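PDB 3BS3: putative DNA-binding protein from Bacteroides fragilis, which probably binds DNA through a compact helical domain of the XRE type, a branch of the helix-turn-helix proteins. Local coordinates for residues V56-A59 against E60-V64. Sequence-based numbering, arbitrary orientation. Where two conformers were deposited one is given.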
loop_
_atom_site.group_PDB
_atom_site.type_symbol
_atom_site.label_atom_id
_atom_site.label_comp_id
_atom_site.label_asym_id
_atom_site.label_seq_id
_atom_site.Cartn_x
_atom_site.Cartn_y
_atom_site.Cartn_z
ATOM N N VAL A 56 -5.623 -4.090 3.599
ATOM C CA VAL A 56 -7.039 -4.309 3.927
ATOM C C VAL A 56 -7.273 -5.719 4.498
ATOM O O VAL A 56 -8.020 -5.871 5.495
ATOM C CB VAL A 56 -7.981 -4.048 2.720
ATOM C CG1 VAL A 56 -9.418 -4.506 3.021
ATOM C CG2 VAL A 56 -7.962 -2.565 2.375
ATOM N N LYS A 57 -6.666 -6.741 3.890
ATOM C CA LYS A 57 -6.832 -8.110 4.411
ATOM C C LYS A 57 -6.207 -8.237 5.803
ATOM O O LYS A 57 -6.802 -8.856 6.702
ATOM C CB LYS A 57 -6.258 -9.166 3.454
ATOM C CG LYS A 57 -7.132 -10.432 3.273
ATOM C CD LYS A 57 -7.442 -11.185 4.559
ATOM C CE LYS A 57 -7.967 -12.602 4.301
ATOM N NZ LYS A 57 -6.877 -13.563 3.941
ATOM N N VAL A 58 -5.028 -7.652 6.006
ATOM C CA VAL A 58 -4.415 -7.690 7.339
ATOM C C VAL A 58 -5.343 -7.051 8.376
ATOM O O VAL A 58 -5.517 -7.563 9.499
ATOM C CB VAL A 58 -3.066 -6.955 7.347
ATOM C CG1 VAL A 58 -2.483 -6.881 8.774
ATOM C CG2 VAL A 58 -2.030 -7.634 6.413
ATOM N N ALA A 59 -5.918 -5.917 8.004
ATOM C CA ALA A 59 -6.819 -5.179 8.913
ATOM C C ALA A 59 -8.054 -6.034 9.259
ATOM O O ALA A 59 -8.484 -6.084 10.427
ATOM C CB ALA A 59 -7.213 -3.851 8.287
ATOM N N GLU A 60 -8.603 -6.709 8.255
ATOM C CA GLU A 60 -9.764 -7.581 8.471
ATOM C C GLU A 60 -9.399 -8.671 9.474
ATOM O O GLU A 60 -10.156 -8.936 10.434
ATOM C CB GLU A 60 -10.250 -8.187 7.151
ATOM C CG GLU A 60 -10.978 -7.178 6.285
ATOM C CD GLU A 60 -11.193 -7.623 4.843
ATOM O OE1 GLU A 60 -10.684 -8.692 4.425
ATOM O OE2 GLU A 60 -11.875 -6.876 4.115
ATOM N N LEU A 61 -8.231 -9.276 9.275
ATOM C CA LEU A 61 -7.752 -10.368 10.146
ATOM C C LEU A 61 -7.483 -9.915 11.584
ATOM O O LEU A 61 -7.696 -10.694 12.525
ATOM C CB LEU A 61 -6.485 -11.002 9.564
ATOM C CG LEU A 61 -6.676 -11.837 8.301
ATOM C CD1 LEU A 61 -5.347 -12.199 7.706
ATOM C CD2 LEU A 61 -7.483 -13.113 8.621
ATOM N N LEU A 62 -7.029 -8.672 11.749
ATOM C CA LEU A 62 -6.740 -8.125 13.083
ATOM C C LEU A 62 -7.923 -7.378 13.693
ATOM O O LEU A 62 -7.814 -6.858 14.815
ATOM C CB LEU A 62 -5.494 -7.233 13.046
ATOM C CG LEU A 62 -4.221 -7.982 12.637
ATOM C CD1 LEU A 62 -3.056 -7.026 12.498
ATOM C CD2 LEU A 62 -3.870 -9.112 13.626
ATOM N N ASN A 63 -9.036 -7.312 12.953
ATOM C CA ASN A 63 -10.243 -6.611 13.411
ATOM C C ASN A 63 -10.014 -5.132 13.709
ATOM O O ASN A 63 -10.495 -4.602 14.740
ATOM C CB ASN A 63 -10.854 -7.298 14.646
ATOM C CG ASN A 63 -11.258 -8.737 14.366
ATOM O OD1 ASN A 63 -11.816 -9.048 13.314
ATOM N ND2 ASN A 63 -10.960 -9.622 15.305
ATOM N N VAL A 64 -9.274 -4.470 12.811
ATOM C CA VAL A 64 -9.066 -3.022 12.922
ATOM C C VAL A 64 -9.401 -2.351 11.595
ATOM O O VAL A 64 -9.468 -3.025 10.550
ATOM C CB VAL A 64 -7.605 -2.659 13.315
ATOM C CG1 VAL A 64 -7.236 -3.253 14.690
ATOM C CG2 VAL A 64 -6.594 -3.136 12.237
#
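E60 runs back over one turn of the helix, alongside V56. Its CB rests over the carbonyl oxygens of V56 and K57, and E60 CG comes to 3.3 Å from V56 O, an oxygen already bonded by E60 N. With CG turned away from its own carbonyl carbon (chi1 -74°) and the chain extended beyond, the carboxylate arrives beside V56, where E60 OE2 lies 3.6 Å from V56 CG1. OE1 turns to the K57 side, near K57 CA; in the conformers described, the charged atoms E60 OE1 and K57 NZ are 6.2 Å apart and not in contact. One residue on, L61 meets the lysine chain obliquely, K57 CD lying 3.9 Å from both L61 CG and L61 CD1. On the inner face V58 and L62 run side by side, V58 CG1 to L62 CD1 3.8 Å apart, and L62 continues onto V18 and L19 of helix 15-21. The helix then stops: N63 takes a positive phi, N63 N bonds back to E60 O, and V64 N reaches A59 O at 3.0 Å, nearly straight (166°), while V64 CG2 closes over A59. This is a Schellman motif, here terminating helix 52-62 of an XRE-type helix-turn-helix domain.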